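Local coordinates for phosphoribosylaminoimidazole-succinocarboxamide synthase (PDB 3U55), which catalyses the ATP-dependent ligation of L-aspartate to carboxyaminoimidazole ribonucleotide, forming SAICAR in de novo purine biosynthesis, at residues A[92-96]-A[109-115]; A[81-86]-A[186-190]. All coordinates share one frame; numbering follows the deposited sequence.

Interaction 1: A[92-96]-A[109-115]; sequences VRNVV and GYELPEP. With SO4 (sulfate ion), chain B.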
loop_
_atom_site.group_PDB
_atom_site.type_symbol
_atom_site.label_atom_id
_atom_site.label_comp_id
_atom_site.label_asym_id
_atom_site.label_seq_id
_atom_site.Cartn_x
_atom_site.Cartn_y
_atom_site.Cartn_z
ATOM N N VAL A 92 5.192 -1.706 12.102
ATOM C CA VAL A 92 4.121 -1.292 13.015
ATOM C C VAL A 92 4.427 0.122 13.490
ATOM O O VAL A 92 5.546 0.401 13.889
ATOM C CB VAL A 92 3.971 -2.252 14.232
ATOM C CG1 VAL A 92 2.788 -1.838 15.119
ATOM C CG2 VAL A 92 3.755 -3.679 13.774
ATOM N N ARG A 93 3.432 1.007 13.449
ATOM C CA ARG A 93 3.651 2.421 13.778
ATOM C C ARG A 93 2.617 2.907 14.804
ATOM O O ARG A 93 1.408 2.734 14.618
ATOM C CB ARG A 93 3.623 3.286 12.499
ATOM C CG ARG A 93 4.109 2.545 11.215
ATOM C CD ARG A 93 4.207 3.457 9.971
ATOM N NE ARG A 93 5.400 4.282 10.067
ATOM C CZ ARG A 93 6.442 4.270 9.241
ATOM N NH1 ARG A 93 6.491 3.503 8.148
ATOM N NH2 ARG A 93 7.450 5.073 9.514
ATOM N N ASN A 94 3.123 3.500 15.887
ATOM C CA ASN A 94 2.311 4.056 16.972
ATOM C C ASN A 94 2.275 5.582 16.931
ATOM O O ASN A 94 1.279 6.214 17.324
ATOM C CB ASN A 94 2.893 3.625 18.314
ATOM C CG ASN A 94 2.884 2.126 18.498
ATOM O OD1 ASN A 94 1.832 1.480 18.394
ATOM N ND2 ASN A 94 4.051 1.561 18.781
ATOM N N VAL A 95 3.377 6.159 16.465
ATOM C CA VAL A 95 3.557 7.603 16.380
ATOM C C VAL A 95 4.009 7.916 14.960
ATOM O O VAL A 95 4.773 7.140 14.370
ATOM C CB VAL A 95 4.615 8.077 17.404
ATOM C CG1 VAL A 95 4.909 9.565 17.256
ATOM C CG2 VAL A 95 4.169 7.754 18.825
ATOM N N VAL A 96 3.530 9.027 14.399
ATOM C CA VAL A 96 3.897 9.405 13.025
ATOM C C VAL A 96 5.371 9.827 12.938
ATOM O O VAL A 96 5.840 10.700 13.680
ATOM C CB VAL A 96 2.968 10.505 12.437
ATOM C CG1 VAL A 96 3.464 10.978 11.091
ATOM C CG2 VAL A 96 1.528 9.990 12.307
ATOM N N GLY A 109 5.400 13.046 15.165
ATOM C CA GLY A 109 4.982 13.094 16.566
ATOM C C GLY A 109 3.491 12.921 16.784
ATOM O O GLY A 109 3.046 12.767 17.922
ATOM N N TYR A 110 2.713 12.961 15.706
ATOM C CA TYR A 110 1.269 12.725 15.800
ATOM C C TYR A 110 1.026 11.348 16.411
ATOM O O TYR A 110 1.603 10.347 15.970
ATOM C CB TYR A 110 0.621 12.839 14.426
ATOM C CG TYR A 110 -0.893 12.789 14.386
ATOM C CD1 TYR A 110 -1.655 13.969 14.316
ATOM C CD2 TYR A 110 -1.567 11.565 14.381
ATOM C CE1 TYR A 110 -3.057 13.922 14.252
ATOM C CE2 TYR A 110 -2.961 11.511 14.320
ATOM C CZ TYR A 110 -3.695 12.695 14.257
ATOM O OH TYR A 110 -5.062 12.625 14.184
ATOM N N GLU A 111 0.195 11.326 17.450
ATOM C CA GLU A 111 -0.190 10.102 18.142
ATOM C C GLU A 111 -1.318 9.423 17.386
ATOM O O GLU A 111 -2.415 9.975 17.263
ATOM C CB GLU A 111 -0.655 10.439 19.562
ATOM C CG GLU A 111 -0.948 9.242 20.438
ATOM C CD GLU A 111 0.178 8.965 21.401
ATOM O OE1 GLU A 111 1.318 8.721 20.936
ATOM O OE2 GLU A 111 -0.082 9.007 22.626
ATOM N N LEU A 112 -1.049 8.225 16.870
ATOM C CA LEU A 112 -2.062 7.481 16.135
ATOM C C LEU A 112 -3.174 6.958 17.061
ATOM O O LEU A 112 -2.892 6.522 18.179
ATOM C CB LEU A 112 -1.412 6.362 15.303
ATOM C CG LEU A 112 -0.457 6.888 14.219
ATOM C CD1 LEU A 112 0.420 5.770 13.626
ATOM C CD2 LEU A 112 -1.215 7.615 13.109
ATOM N N PRO A 113 -4.442 7.014 16.601
ATOM C CA PRO A 113 -5.565 6.538 17.421
ATOM C C PRO A 113 -5.499 5.025 17.662
ATOM O O PRO A 113 -6.038 4.530 18.654
ATOM C CB PRO A 113 -6.799 6.917 16.598
ATOM C CG PRO A 113 -6.307 7.034 15.175
ATOM C CD PRO A 113 -4.875 7.478 15.264
ATOM N N GLU A 114 -4.836 4.315 16.749
ATOM C CA GLU A 114 -4.513 2.902 16.900
ATOM C C GLU A 114 -3.312 2.584 16.002
ATOM O O GLU A 114 -3.021 3.342 15.072
ATOM C CB GLU A 114 -5.718 2.006 16.564
ATOM C CG GLU A 114 -6.152 1.987 15.094
ATOM C CD GLU A 114 -7.002 3.180 14.687
ATOM O OE1 GLU A 114 -6.809 3.677 13.554
ATOM O OE2 GLU A 114 -7.863 3.622 15.488
ATOM N N PRO A 115 -2.607 1.473 16.277
ATOM C CA PRO A 115 -1.411 1.186 15.481
ATOM C C PRO A 115 -1.707 0.993 13.986
ATOM O O PRO A 115 -2.763 0.466 13.620
ATOM C CB PRO A 115 -0.889 -0.120 16.088
ATOM C CG PRO A 115 -1.462 -0.163 17.464
ATOM C CD PRO A 115 -2.817 0.470 17.337
HETATM S S SO4 B . 10.384 4.391 7.344
HETATM O O1 SO4 B . 9.473 5.245 8.087
HETATM O O2 SO4 B . 11.472 3.938 8.203
HETATM O O3 SO4 B . 9.619 3.254 6.831
HETATM O O4 SO4 B . 10.959 5.142 6.236
HETATM O O HOH W 1 -0.630 5.487 19.137
#
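Val95 and Glu111 form an antiparallel, non-hydrogen-bonded pair where strand 84-93 runs out into a loop and the chain returns towards strand 111-121. Backbone bonds flank the pair. Leu112 N donates to Asn94 O over 3.1 Å, and Val96 N to Tyr110 O over 2.8 Å, nearly straight at 168°. Gly109 N closes the series on Val96 O at 2.8 Å. One water donates to Asn94 O and Leu112 O, so Asn94 O accepts two bonds.

Leu112 and Val96 carry much of the apolar contact. Leu112 CG lies beside the backbone N (chi1 -63°), and its two methyls spread along the partner segment. Leu112 CD1 sits 3.3 Å from Arg93 O, while Leu112 CD2 meets Val96 CG2 at 3.7 Å. The same Val96 methyl packs on Tyr110 CB. The Pro115 ring crosses the Asn94 side chain, with Pro115 CG 3.8 Å from Asn94 OD1. Asn94 ND2 turns to Asn157 and Leu171 O.

The Arg93 side chain leads away from segment 109-115. The sulfate lies at the edge of the guanidinium, where NH2 donates to O1 in a nearly straight bond, so short that its length is doubtful. NH1 pairs with Glu118 and reaches the sulfate weakly. Ser99 N and Arg198 also hold the ion. The arrangement is an antiparallel hairpin with a long connection, bordering an anion site consistent with the substrate-phosphate pocket of SAICAR synthetases.

Interaction 2: A[81-86]-A[186-190]; sequences EKLDMY and IVLAD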
loop_
_atom_site.group_PDB
_atom_site.type_symbol
_atom_site.label_atom_id
_atom_site.label_comp_id
_atom_site.label_asym_id
_atom_site.label_seq_id
_atom_site.Cartn_x
_atom_site.Cartn_y
_atom_site.Cartn_z
ATOM N N GLU A 81 17.365 -20.047 14.302
ATOM C CA GLU A 81 16.699 -21.117 13.570
ATOM C C GLU A 81 16.636 -20.779 12.079
ATOM O O GLU A 81 16.327 -19.642 11.710
ATOM C CB GLU A 81 15.290 -21.273 14.137
ATOM C CG GLU A 81 14.480 -22.424 13.583
ATOM C CD GLU A 81 13.080 -22.474 14.171
ATOM O OE1 GLU A 81 12.696 -21.530 14.898
ATOM O OE2 GLU A 81 12.364 -23.459 13.904
ATOM N N LYS A 82 16.947 -21.754 11.225
ATOM C CA LYS A 82 16.738 -21.603 9.783
ATOM C C LYS A 82 15.242 -21.624 9.458
ATOM O O LYS A 82 14.500 -22.461 9.976
ATOM C CB LYS A 82 17.470 -22.698 8.987
ATOM C CG LYS A 82 17.464 -22.473 7.476
ATOM C CD LYS A 82 18.193 -23.571 6.707
ATOM C CE LYS A 82 18.298 -23.196 5.234
ATOM N NZ LYS A 82 18.903 -24.271 4.393
ATOM N N LEU A 83 14.811 -20.688 8.616
ATOM C CA LEU A 83 13.401 -20.565 8.229
ATOM C C LEU A 83 13.269 -20.354 6.733
ATOM O O LEU A 83 14.200 -19.882 6.084
ATOM C CB LEU A 83 12.751 -19.374 8.946
ATOM C CG LEU A 83 12.782 -19.290 10.475
ATOM C CD1 LEU A 83 12.379 -17.885 10.916
ATOM C CD2 LEU A 83 11.886 -20.335 11.122
ATOM N N ASP A 84 12.109 -20.712 6.189
ATOM C CA ASP A 84 11.715 -20.279 4.860
ATOM C C ASP A 84 11.172 -18.863 5.024
ATOM O O ASP A 84 10.069 -18.669 5.539
ATOM C CB ASP A 84 10.643 -21.206 4.277
ATOM C CG ASP A 84 11.211 -22.545 3.812
ATOM O OD1 ASP A 84 12.431 -22.632 3.547
ATOM O OD2 ASP A 84 10.429 -23.511 3.705
ATOM N N MET A 85 11.965 -17.883 4.605
ATOM C CA MET A 85 11.661 -16.484 4.884
ATOM C C MET A 85 10.571 -15.927 3.986
ATOM O O MET A 85 10.547 -16.192 2.788
ATOM C CB MET A 85 12.927 -15.623 4.777
ATOM C CG MET A 85 13.969 -15.866 5.878
ATOM S SD MET A 85 13.420 -15.479 7.562
ATOM C CE MET A 85 13.204 -13.695 7.425
ATOM N N TYR A 86 9.664 -15.147 4.568
ATOM C CA TYR A 86 8.737 -14.350 3.765
ATOM C C TYR A 86 9.485 -13.144 3.204
ATOM O O TYR A 86 10.285 -12.530 3.922
ATOM C CB TYR A 86 7.559 -13.850 4.603
ATOM C CG TYR A 86 6.597 -14.927 5.043
ATOM C CD1 TYR A 86 5.665 -15.461 4.153
ATOM C CD2 TYR A 86 6.616 -15.408 6.352
ATOM C CE1 TYR A 86 4.774 -16.448 4.549
ATOM C CE2 TYR A 86 5.730 -16.399 6.762
ATOM C CZ TYR A 86 4.811 -16.910 5.861
ATOM O OH TYR A 86 3.927 -17.888 6.269
ATOM N N ILE A 186 4.551 -19.638 11.905
ATOM C CA ILE A 186 5.145 -18.360 11.535
ATOM C C ILE A 186 6.008 -17.838 12.683
ATOM O O ILE A 186 5.539 -17.672 13.817
ATOM C CB ILE A 186 4.057 -17.352 11.102
ATOM C CG1 ILE A 186 3.316 -17.902 9.874
ATOM C CG2 ILE A 186 4.670 -15.963 10.814
ATOM C CD1 ILE A 186 2.069 -17.134 9.486
ATOM N N VAL A 187 7.268 -17.582 12.360
ATOM C CA VAL A 187 8.306 -17.298 13.342
ATOM C C VAL A 187 8.950 -15.932 13.076
ATOM O O VAL A 187 9.325 -15.625 11.944
ATOM C CB VAL A 187 9.389 -18.410 13.304
ATOM C CG1 VAL A 187 10.510 -18.125 14.287
ATOM C CG2 VAL A 187 8.759 -19.784 13.586
ATOM N N LEU A 188 9.063 -15.129 14.131
ATOM C CA LEU A 188 9.714 -13.820 14.064
ATOM C C LEU A 188 11.218 -13.989 13.861
ATOM O O LEU A 188 11.873 -14.736 14.602
ATOM C CB LEU A 188 9.438 -13.028 15.343
ATOM C CG LEU A 188 9.998 -11.609 15.378
ATOM C CD1 LEU A 188 9.427 -10.817 14.220
ATOM C CD2 LEU A 188 9.693 -10.933 16.706
ATOM N N ALA A 189 11.760 -13.299 12.860
ATOM C CA ALA A 189 13.171 -13.443 12.485
ATOM C C ALA A 189 13.927 -12.113 12.539
ATOM O O ALA A 189 13.563 -11.227 13.316
ATOM C CB ALA A 189 13.282 -14.090 11.102
ATOM N N ASP A 190 14.985 -11.991 11.731
ATOM C CA ASP A 190 15.808 -10.775 11.655
ATOM C C ASP A 190 16.256 -10.295 13.049
ATOM O O ASP A 190 16.692 -11.110 13.876
ATOM C CB ASP A 190 15.099 -9.665 10.842
ATOM C CG ASP A 190 16.059 -8.579 10.362
ATOM O OD1 ASP A 190 15.846 -7.394 10.701
ATOM O OD2 ASP A 190 17.036 -8.908 9.658
#
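Leu83, Met85 and Tyr86 meet Val187, Ala189 and Ile186 through side chains alone. No hydrogen bond joins the two segments. Segment 81-86 links strand 77-81 of the four-stranded sheet to strand 84-93 of the larger one. This position between the sheets is consistent with the hinge beside the nucleotide cleft in related enzymes. Segment 186-190 begins on strand 186-188 of the larger sheet. The touching parts run 107° apart.

Leu83 can be followed outward. CB points toward segment 186-190. CG lies beside the backbone N (chi1 -56°), and neither CB nor CG makes a close contact across. The two methyls do the touching. Leu83 CD2 meets Val187 CB at 3.8 Å and comes near Val187 CG2. Leu83 CD1 reaches Val187 CG1 and also Ala189 CB, each at 3.9 Å. The leucine and valine side chains cross at about a right angle.

Met85 comes to that same alanine methyl. Bends at chi2 (-63°) and chi3 bring the thioether round to segment 186-190. Met85 SD lies 3.8 Å and Met85 CE 3.7 Å from Ala189 CB.

At the other end, Tyr86 crosses Ile186 at about a right angle. Tyr86 OH lies 3.7 Å from Ile186 CG1, and Tyr86 CE2 is 4.2 Å from Ile186 CG2. The hydroxyl is hydrogen-bonded to Glu145 OE2 of helix 143-165, which should help fix the ring. Ile149 of that helix touches both Tyr86 and Ile186.

Glu81 only grazes Val187. Directional bonds run from both segments to other parts of the chain, such as the backbone bonds of Tyr86 with Phe178 and Val187 with Gly179. Across the contact the chemistry is almost wholly dispersive. Such contacts set no exact register, so the fit rests on the shapes of the side chains.

How the interactions relate
Interactions 1 and 2 use opposite ends of strand 84-93. Their centres are about 27 Å apart and their nearest atoms about 9 Å, so they do not touch. Both belong to the larger sheet, where strand 169-180 pairs with 84-93 and with 186-188. Helix 143-165 packs on both, through Ala153 on Val92 and Ile149 on Ile186. They lie on opposite sides of the chain's centre. Interaction 1 borders the sulfate, a probable mimic of substrate phosphate. Interaction 2 lies at the connection between the two sheets, probably near the ATP cleft, as in related SAICAR synthetases. Strand 84-93 may therefore connect two parts of the active site.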